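Local coordinates for protein probable N-glycosylase/DNA lyase (Thermotoga maritima, PDB 3N0U) that is probably a DNA glycosylase/lyase of the helix-hairpin-helix superfamily, mainly helical and without strands, at residues Arg148-Val162 with Ser201-Val213. Residues are numbered along the deposited sequence; the frame is centred on the assembly and turned at random.
Sequences RNTGVEDLAILDKHV and SPGKFDLYLWYLV
R148, at the end of helix 140-148, reaches helix 202-214 with a guanidinium held by both segments. Its NH1 donates to D206 OD2 at 2.9 Å, a salt bridge that meets the carboxylate from above its plane, and also to G203 O at 3.3 Å. With CG anti to the backbone N (chi1 -165°) and bends at chi2 and chi3, the chain curls until NE and NH2 both grip N149 OD1, which fixes the rotation of the group. I157 CD1 covers one face.

After a Schellman motif (G151 at C-prime), the chain passes the start of helix 202-214. G203 N donates to E153 O (2.9 Å), while P202 packs its ring on the E153 and L155 carbonyls. S201, the N-cap, has its OG between backbone N and carbonyl carbon, where it accepts weakly from K204 N and donates to the anti lone pair of E153 OE1 (2.8 Å).

At the other end H161 NE2 donates to L209 O (3.2 Å, 164° at the hydrogen), in the imidazole plane but from above the carbonyl plane. The imidazole turns an edge to the indole face of W210, CD2 lying over its centre with the planes 50° apart; V213 CG2 covers an imidazole face in a CH-pi contact. D159, N-cap of helix 160-168, accepts from V162 N through OD2, whereas OD1 takes a weak bond from W210 NE1.

Helix 13-44 flanks the start of helix 202-214, its E32 pairing with K204 and its K39 with E153; helix 181-198 packs on L155, L158 and V162.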
ATOM      1  N   ARG A 148       5.424  -0.827   2.767  1.00 15.87           N
ATOM      2  CA  ARG A 148       5.884  -1.633   1.653  1.00 16.82           C
ATOM      3  C   ARG A 148       6.472  -0.754   0.547  1.00 15.78           C
ATOM      4  O   ARG A 148       7.505  -1.097  -0.050  1.00 16.28           O
ATOM      5  CB  ARG A 148       4.708  -2.458   1.115  1.00 14.99           C
ATOM      6  CG  ARG A 148       5.087  -3.609   0.194  1.00 17.55           C
ATOM      7  CD  ARG A 148       5.466  -3.179  -1.237  1.00 18.96           C
ATOM      8  NE  ARG A 148       4.442  -2.387  -1.906  1.00 16.36           N
ATOM      9  CZ  ARG A 148       3.436  -2.891  -2.612  1.00 15.79           C
ATOM     10  NH1 ARG A 148       3.275  -4.192  -2.718  1.00 17.18           N
ATOM     11  NH2 ARG A 148       2.554  -2.078  -3.176  1.00 17.00           N
ATOM     12  N   ASN A 149       5.803   0.374   0.266  1.00 14.68           N
ATOM     13  CA  ASN A 149       6.231   1.271  -0.793  1.00 16.30           C
ATOM     14  C   ASN A 149       7.535   2.031  -0.461  1.00 16.44           C
ATOM     15  O   ASN A 149       8.078   2.736  -1.307  1.00 17.63           O
ATOM     16  CB  ASN A 149       5.121   2.240  -1.204  1.00 15.65           C
ATOM     17  CG  ASN A 149       4.080   1.590  -2.101  1.00 14.77           C
ATOM     18  OD1 ASN A 149       3.987   0.384  -2.187  1.00 15.74           O
ATOM     19  ND2 ASN A 149       3.301   2.398  -2.761  1.00 18.89           N
ATOM     20  N   THR A 150       8.030   1.880   0.762  1.00 17.29           N
ATOM     21  CA  THR A 150       9.335   2.417   1.130  1.00 19.12           C
ATOM     22  C   THR A 150      10.384   1.300   1.244  1.00 19.91           C
ATOM     23  O   THR A 150      11.497   1.536   1.694  1.00 20.76           O
ATOM     24  CB  THR A 150       9.294   3.189   2.473  1.00 19.91           C
ATOM     25  OG1 THR A 150       9.184   2.270   3.578  1.00 22.42           O
ATOM     26  CG2 THR A 150       8.152   4.152   2.485  1.00 21.71           C
ATOM     27  N   GLY A 151      10.009   0.092   0.840  1.00 18.79           N
ATOM     28  CA  GLY A 151      10.926  -1.034   0.772  1.00 20.79           C
ATOM     29  C   GLY A 151      10.705  -2.134   1.796  1.00 22.70           C
ATOM     30  O   GLY A 151      11.417  -3.145   1.772  1.00 23.74           O
ATOM     31  N   VAL A 152       9.738  -1.965   2.699  1.00 18.56           N
ATOM     32  CA  VAL A 152       9.483  -3.002   3.708  1.00 18.19           C
ATOM     33  C   VAL A 152       8.880  -4.259   3.071  1.00 17.54           C
ATOM     34  O   VAL A 152       7.947  -4.176   2.261  1.00 20.70           O
ATOM     35  CB  VAL A 152       8.558  -2.484   4.839  1.00 20.05           C
ATOM     36  CG1 VAL A 152       8.117  -3.618   5.758  1.00 23.69           C
ATOM     37  CG2 VAL A 152       9.268  -1.381   5.649  1.00 21.55           C
ATOM     38  N   GLU A 153       9.414  -5.425   3.413  1.00 20.59           N
ATOM     39  CA  GLU A 153       8.934  -6.656   2.798  1.00 22.32           C
ATOM     40  C   GLU A 153       8.086  -7.543   3.700  1.00 20.50           C
ATOM     41  O   GLU A 153       7.452  -8.491   3.218  1.00 21.38           O
ATOM     42  CB  GLU A 153      10.123  -7.442   2.239  1.00 22.89           C
ATOM     43  CG  GLU A 153      10.756  -6.730   1.021  1.00 30.89           C
ATOM     44  CD  GLU A 153      11.864  -7.512   0.327  1.00 41.14           C
ATOM     45  OE1 GLU A 153      11.614  -8.668  -0.106  1.00 32.94           O
ATOM     46  OE2 GLU A 153      12.977  -6.946   0.182  1.00 39.69           O
ATOM     47  N   ASP A 154       8.038  -7.206   4.987  1.00 22.21           N
ATOM     48  CA  ASP A 154       7.466  -8.063   6.019  1.00 23.17           C
ATOM     49  C   ASP A 154       5.938  -8.071   6.089  1.00 19.50           C
ATOM     50  O   ASP A 154       5.364  -8.941   6.758  1.00 24.22           O
ATOM     51  CB  ASP A 154       7.991  -7.604   7.391  1.00 28.81           C
ATOM     52  CG  ASP A 154       9.505  -7.379   7.406  1.00 49.68           C
ATOM     53  OD1 ASP A 154      10.006  -6.450   6.717  1.00 47.28           O
ATOM     54  OD2 ASP A 154      10.189  -8.115   8.141  1.00 54.86           O
ATOM     55  N   LEU A 155       5.287  -7.115   5.419  1.00 20.45           N
ATOM     56  CA  LEU A 155       3.859  -6.833   5.659  1.00 20.34           C
ATOM     57  C   LEU A 155       2.990  -7.110   4.443  1.00 19.75           C
ATOM     58  O   LEU A 155       3.406  -6.869   3.323  1.00 20.72           O
ATOM     59  CB  LEU A 155       3.668  -5.366   6.065  1.00 22.48           C
ATOM     60  CG  LEU A 155       4.524  -4.874   7.244  1.00 22.01           C
ATOM     61  CD1 LEU A 155       4.155  -3.408   7.555  1.00 20.56           C
ATOM     62  CD2 LEU A 155       4.356  -5.785   8.481  1.00 21.05           C
ATOM     63  N   ALA A 156       1.792  -7.642   4.679  1.00 18.17           N
ATOM     64  CA  ALA A 156       0.783  -7.786   3.637  1.00 19.32           C
ATOM     65  C   ALA A 156      -0.105  -6.568   3.538  1.00 18.29           C
ATOM     66  O   ALA A 156      -0.373  -5.886   4.541  1.00 20.24           O
ATOM     67  CB  ALA A 156      -0.086  -8.990   3.917  1.00 22.74           C
ATOM     68  N   ILE A 157      -0.592  -6.320   2.325  1.00 19.60           N
ATOM     69  CA  ILE A 157      -1.554  -5.258   2.066  1.00 17.62           C
ATOM     70  C   ILE A 157      -2.888  -5.922   1.746  1.00 17.85           C
ATOM     71  O   ILE A 157      -3.142  -6.348   0.616  1.00 21.14           O
ATOM     72  CB  ILE A 157      -1.104  -4.364   0.892  1.00 17.46           C
ATOM     73  CG1 ILE A 157       0.311  -3.833   1.145  1.00 19.38           C
ATOM     74  CG2 ILE A 157      -2.066  -3.223   0.710  1.00 17.56           C
ATOM     75  CD1 ILE A 157       0.980  -3.288  -0.136  1.00 19.44           C
ATOM     76  N   LEU A 158      -3.751  -5.989   2.749  1.00 16.91           N
ATOM     77  CA  LEU A 158      -4.996  -6.730   2.630  1.00 17.89           C
ATOM     78  C   LEU A 158      -6.116  -5.847   2.103  1.00 20.13           C
ATOM     79  O   LEU A 158      -7.011  -5.437   2.843  1.00 24.24           O
ATOM     80  CB  LEU A 158      -5.361  -7.360   3.982  1.00 20.37           C
ATOM     81  CG  LEU A 158      -4.295  -8.311   4.534  1.00 19.37           C
ATOM     82  CD1 LEU A 158      -4.664  -8.827   5.939  1.00 24.41           C
ATOM     83  CD2 LEU A 158      -4.054  -9.501   3.570  1.00 20.02           C
ATOM     84  N   ASP A 159      -6.061  -5.574   0.805  1.00 22.34           N
ATOM     85  CA  ASP A 159      -7.100  -4.794   0.175  1.00 23.55           C
ATOM     86  C   ASP A 159      -8.172  -5.710  -0.380  1.00 22.73           C
ATOM     87  O   ASP A 159      -8.104  -6.920  -0.219  1.00 22.66           O
ATOM     88  CB  ASP A 159      -6.531  -3.869  -0.895  1.00 26.61           C
ATOM     89  CG  ASP A 159      -5.902  -4.606  -2.042  1.00 31.70           C
ATOM     90  OD1 ASP A 159      -5.197  -3.947  -2.835  1.00 38.70           O
ATOM     91  OD2 ASP A 159      -6.102  -5.825  -2.164  1.00 30.59           O
ATOM     92  N   LYS A 160      -9.185  -5.132  -1.004  1.00 26.37           N
ATOM     93  CA  LYS A 160     -10.330  -5.923  -1.395  1.00 25.95           C
ATOM     94  C   LYS A 160      -9.948  -7.002  -2.406  1.00 26.85           C
ATOM     95  O   LYS A 160     -10.466  -8.105  -2.335  1.00 27.27           O
ATOM     96  CB  LYS A 160     -11.463  -5.035  -1.913  1.00 40.66           C
ATOM     97  CG  LYS A 160     -12.247  -4.386  -0.784  1.00 67.17           C
ATOM     98  CD  LYS A 160     -13.622  -3.914  -1.237  1.00 81.68           C
ATOM     99  CE  LYS A 160     -14.406  -3.308  -0.078  1.00 89.27           C
ATOM    100  NZ  LYS A 160     -15.819  -3.012  -0.439  1.00 93.90           N
ATOM    101  N   HIS A 161      -9.022  -6.697  -3.313  1.00 28.54           N
ATOM    102  CA  HIS A 161      -8.622  -7.659  -4.344  1.00 28.89           C
ATOM    103  C   HIS A 161      -7.943  -8.856  -3.705  1.00 24.16           C
ATOM    104  O   HIS A 161      -8.222 -10.000  -4.047  1.00 28.52           O
ATOM    105  CB  HIS A 161      -7.656  -7.032  -5.357  1.00 32.23           C
ATOM    106  CG  HIS A 161      -6.829  -8.042  -6.104  1.00 35.79           C
ATOM    107  ND1 HIS A 161      -7.384  -9.006  -6.919  1.00 43.89           N
ATOM    108  CD2 HIS A 161      -5.490  -8.239  -6.150  1.00 37.10           C
ATOM    109  CE1 HIS A 161      -6.423  -9.752  -7.437  1.00 38.49           C
ATOM    110  NE2 HIS A 161      -5.264  -9.308  -6.986  1.00 44.40           N
ATOM    111  N   VAL A 162      -7.036  -8.587  -2.776  1.00 23.21           N
ATOM    112  CA  VAL A 162      -6.311  -9.665  -2.124  1.00 23.73           C
ATOM    113  C   VAL A 162      -7.274 -10.482  -1.257  1.00 27.00           C
ATOM    114  O   VAL A 162      -7.205 -11.705  -1.245  1.00 23.91           O
ATOM    115  CB  VAL A 162      -5.146  -9.114  -1.310  1.00 22.72           C
ATOM    116  CG1 VAL A 162      -4.515 -10.193  -0.454  1.00 24.74           C
ATOM    117  CG2 VAL A 162      -4.113  -8.518  -2.260  1.00 24.36           C
ATOM    118  N   SER A 201       8.801 -12.795  -0.229  1.00 22.35           N
ATOM    119  CA  SER A 201       8.379 -11.993   0.904  1.00 19.85           C
ATOM    120  C   SER A 201       6.957 -11.484   0.687  1.00 21.34           C
ATOM    121  O   SER A 201       6.527 -11.306  -0.444  1.00 21.43           O
ATOM    122  CB  SER A 201       9.305 -10.791   1.057  1.00 22.44           C
ATOM    123  OG  SER A 201       9.123  -9.903  -0.043  1.00 26.23           O
ATOM    124  N   PRO A 202       6.217 -11.232   1.773  1.00 19.13           N
ATOM    125  CA  PRO A 202       4.874 -10.657   1.633  1.00 19.51           C
ATOM    126  C   PRO A 202       4.832  -9.402   0.747  1.00 16.22           C
ATOM    127  O   PRO A 202       3.908  -9.238  -0.049  1.00 21.33           O
ATOM    128  CB  PRO A 202       4.498 -10.310   3.086  1.00 19.70           C
ATOM    129  CG  PRO A 202       5.226 -11.358   3.893  1.00 25.62           C
ATOM    130  CD  PRO A 202       6.550 -11.530   3.175  1.00 21.87           C
ATOM    131  N   GLY A 203       5.828  -8.531   0.860  1.00 18.91           N
ATOM    132  CA  GLY A 203       5.793  -7.270   0.145  1.00 20.67           C
ATOM    133  C   GLY A 203       5.891  -7.455  -1.362  1.00 19.31           C
ATOM    134  O   GLY A 203       5.216  -6.756  -2.141  1.00 17.87           O
ATOM    135  N   LYS A 204       6.738  -8.387  -1.799  1.00 19.07           N
ATOM    136  CA  LYS A 204       6.841  -8.701  -3.230  1.00 17.75           C
ATOM    137  C   LYS A 204       5.699  -9.598  -3.694  1.00 19.78           C
ATOM    138  O   LYS A 204       5.209  -9.466  -4.819  1.00 18.21           O
ATOM    139  CB  LYS A 204       8.182  -9.381  -3.530  1.00 20.80           C
ATOM    140  CG  LYS A 204       9.330  -8.421  -3.518  1.00 23.03           C
ATOM    141  CD  LYS A 204      10.636  -9.040  -3.918  1.00 25.12           C
ATOM    142  CE  LYS A 204      11.744  -8.008  -3.813  1.00 26.37           C
ATOM    143  NZ  LYS A 204      13.078  -8.597  -4.140  1.00 34.20           N
ATOM    144  N   PHE A 205       5.296 -10.523  -2.840  1.00 18.39           N
ATOM    145  CA  PHE A 205       4.210 -11.442  -3.169  1.00 18.24           C
ATOM    146  C   PHE A 205       2.974 -10.649  -3.559  1.00 18.44           C
ATOM    147  O   PHE A 205       2.277 -11.007  -4.502  1.00 17.04           O
ATOM    148  CB  PHE A 205       3.904 -12.353  -1.974  1.00 17.72           C
ATOM    149  CG  PHE A 205       2.960 -13.464  -2.286  1.00 17.52           C
ATOM    150  CD1 PHE A 205       3.280 -14.411  -3.238  1.00 18.19           C
ATOM    151  CD2 PHE A 205       1.749 -13.572  -1.627  1.00 22.42           C
ATOM    152  CE1 PHE A 205       2.410 -15.444  -3.532  1.00 20.18           C
ATOM    153  CE2 PHE A 205       0.877 -14.621  -1.914  1.00 19.57           C
ATOM    154  CZ  PHE A 205       1.221 -15.553  -2.866  1.00 20.05           C
ATOM    155  N   ASP A 206       2.711  -9.566  -2.841  1.00 18.08           N
ATOM    156  CA  ASP A 206       1.571  -8.696  -3.165  1.00 17.64           C
ATOM    157  C   ASP A 206       1.578  -8.273  -4.633  1.00 18.46           C
ATOM    158  O   ASP A 206       0.526  -8.209  -5.280  1.00 18.08           O
ATOM    159  CB  ASP A 206       1.601  -7.435  -2.301  1.00 16.37           C
ATOM    160  CG  ASP A 206       0.498  -6.472  -2.644  1.00 22.63           C
ATOM    161  OD1 ASP A 206      -0.651  -6.690  -2.187  1.00 23.73           O
ATOM    162  OD2 ASP A 206       0.784  -5.490  -3.351  1.00 22.67           O
ATOM    163  N   LEU A 207       2.756  -7.950  -5.159  1.00 16.66           N
ATOM    164  CA  LEU A 207       2.840  -7.509  -6.555  1.00 17.91           C
ATOM    165  C   LEU A 207       2.583  -8.643  -7.530  1.00 15.54           C
ATOM    166  O   LEU A 207       1.991  -8.424  -8.578  1.00 16.91           O
ATOM    167  CB  LEU A 207       4.171  -6.846  -6.846  1.00 17.80           C
ATOM    168  CG  LEU A 207       4.413  -5.580  -6.031  1.00 20.53           C
ATOM    169  CD1 LEU A 207       5.773  -5.031  -6.406  1.00 22.00           C
ATOM    170  CD2 LEU A 207       3.319  -4.539  -6.283  1.00 25.27           C
ATOM    171  N   TYR A 208       3.005  -9.853  -7.188  1.00 15.45           N
ATOM    172  CA  TYR A 208       2.663 -10.998  -8.024  1.00 16.89           C
ATOM    173  C   TYR A 208       1.142 -11.215  -8.011  1.00 17.82           C
ATOM    174  O   TYR A 208       0.550 -11.487  -9.050  1.00 18.19           O
ATOM    175  CB  TYR A 208       3.422 -12.254  -7.573  1.00 17.19           C
ATOM    176  CG  TYR A 208       4.889 -12.231  -7.925  1.00 15.59           C
ATOM    177  CD1 TYR A 208       5.324 -12.559  -9.195  1.00 16.15           C
ATOM    178  CD2 TYR A 208       5.847 -11.904  -6.975  1.00 18.69           C
ATOM    179  CE1 TYR A 208       6.673 -12.548  -9.516  1.00 17.54           C
ATOM    180  CE2 TYR A 208       7.193 -11.881  -7.289  1.00 18.56           C
ATOM    181  CZ  TYR A 208       7.593 -12.217  -8.561  1.00 15.72           C
ATOM    182  OH  TYR A 208       8.911 -12.193  -8.909  1.00 20.12           O
ATOM    183  N   LEU A 209       0.515 -11.099  -6.843  1.00 17.10           N
ATOM    184  CA  LEU A 209      -0.938 -11.263  -6.729  1.00 17.01           C
ATOM    185  C   LEU A 209      -1.660 -10.251  -7.612  1.00 15.45           C
ATOM    186  O   LEU A 209      -2.651 -10.562  -8.281  1.00 20.10           O
ATOM    187  CB  LEU A 209      -1.390 -11.097  -5.283  1.00 19.31           C
ATOM    188  CG  LEU A 209      -1.022 -12.226  -4.317  1.00 20.62           C
ATOM    189  CD1 LEU A 209      -1.471 -11.856  -2.916  1.00 22.37           C
ATOM    190  CD2 LEU A 209      -1.641 -13.550  -4.732  1.00 25.11           C
ATOM    191  N   TRP A 210      -1.174  -9.017  -7.621  1.00 15.67           N
ATOM    192  CA  TRP A 210      -1.848  -7.997  -8.423  1.00 16.93           C
ATOM    193  C   TRP A 210      -1.630  -8.159  -9.921  1.00 16.64           C
ATOM    194  O   TRP A 210      -2.477  -7.748 -10.717  1.00 19.92           O
ATOM    195  CB  TRP A 210      -1.456  -6.590  -7.972  1.00 19.35           C
ATOM    196  CG  TRP A 210      -2.419  -6.031  -6.979  1.00 21.65           C
ATOM    197  CD1 TRP A 210      -2.286  -5.987  -5.626  1.00 24.94           C
ATOM    198  CD2 TRP A 210      -3.684  -5.450  -7.279  1.00 20.66           C
ATOM    199  NE1 TRP A 210      -3.393  -5.404  -5.062  1.00 22.99           N
ATOM    200  CE2 TRP A 210      -4.265  -5.059  -6.062  1.00 22.33           C
ATOM    201  CE3 TRP A 210      -4.379  -5.213  -8.469  1.00 22.73           C
ATOM    202  CZ2 TRP A 210      -5.512  -4.452  -5.995  1.00 26.41           C
ATOM    203  CZ3 TRP A 210      -5.616  -4.601  -8.404  1.00 23.12           C
ATOM    204  CH2 TRP A 210      -6.172  -4.230  -7.175  1.00 24.31           C
ATOM    205  N   TYR A 211      -0.518  -8.776 -10.307  1.00 16.73           N
ATOM    206  CA  TYR A 211      -0.246  -9.054 -11.716  1.00 17.41           C
ATOM    207  C   TYR A 211      -1.346  -9.930 -12.320  1.00 15.89           C
ATOM    208  O   TYR A 211      -1.669  -9.816 -13.490  1.00 19.30           O
ATOM    209  CB  TYR A 211       1.138  -9.703 -11.889  1.00 17.38           C
ATOM    210  CG  TYR A 211       1.512  -9.932 -13.328  1.00 14.78           C
ATOM    211  CD1 TYR A 211       2.135  -8.944 -14.053  1.00 15.97           C
ATOM    212  CD2 TYR A 211       1.178 -11.118 -13.987  1.00 17.32           C
ATOM    213  CE1 TYR A 211       2.459  -9.131 -15.384  1.00 17.23           C
ATOM    214  CE2 TYR A 211       1.506 -11.310 -15.297  1.00 18.26           C
ATOM    215  CZ  TYR A 211       2.126 -10.303 -16.004  1.00 17.19           C
ATOM    216  OH  TYR A 211       2.439 -10.466 -17.328  1.00 17.92           O
ATOM    217  N   LEU A 212      -1.946 -10.769 -11.499  1.00 20.96           N
ATOM    218  CA  LEU A 212      -2.983 -11.685 -11.989  1.00 25.31           C
ATOM    219  C   LEU A 212      -4.160 -10.991 -12.658  1.00 30.26           C
ATOM    220  O   LEU A 212      -4.786 -11.568 -13.532  1.00 34.89           O
ATOM    221  CB  LEU A 212      -3.522 -12.550 -10.850  1.00 26.02           C
ATOM    222  CG  LEU A 212      -2.533 -13.483 -10.168  1.00 24.39           C
ATOM    223  CD1 LEU A 212      -3.254 -14.234  -9.020  1.00 26.78           C
ATOM    224  CD2 LEU A 212      -1.948 -14.443 -11.150  1.00 32.80           C
ATOM    225  N   VAL A 213      -4.478  -9.768 -12.235  1.00 28.82           N
ATOM    226  CA  VAL A 213      -5.690  -9.097 -12.685  1.00 26.89           C
ATOM    227  C   VAL A 213      -5.608  -8.712 -14.165  1.00 29.20           C
ATOM    228  O   VAL A 213      -6.407  -9.176 -15.017  1.00 35.18           O
ATOM    229  CB  VAL A 213      -5.927  -7.813 -11.849  1.00 33.94           C
ATOM    230  CG1 VAL A 213      -7.173  -7.076 -12.315  1.00 47.22           C
ATOM    231  CG2 VAL A 213      -6.026  -8.157 -10.371  1.00 38.03           C
TER
HETATM  232  O   HOH W   1       0.003  -3.085  -4.225  1.00 26.15           O
HETATM  233  O   HOH W   2      12.897 -10.414  -1.493  1.00 35.36           O
HETATM  234  O   HOH W   3      14.788  -7.083  -2.422  1.00 52.12           O
HETATM  235  O   HOH W   4       2.619  -6.369   0.694  1.00 35.09           O
HETATM  236  O   HOH W   5      -0.491  -8.315   0.241  1.00 24.01           O
HETATM  237  O   HOH W   6      -2.629  -5.242  -2.195  1.00 27.19           O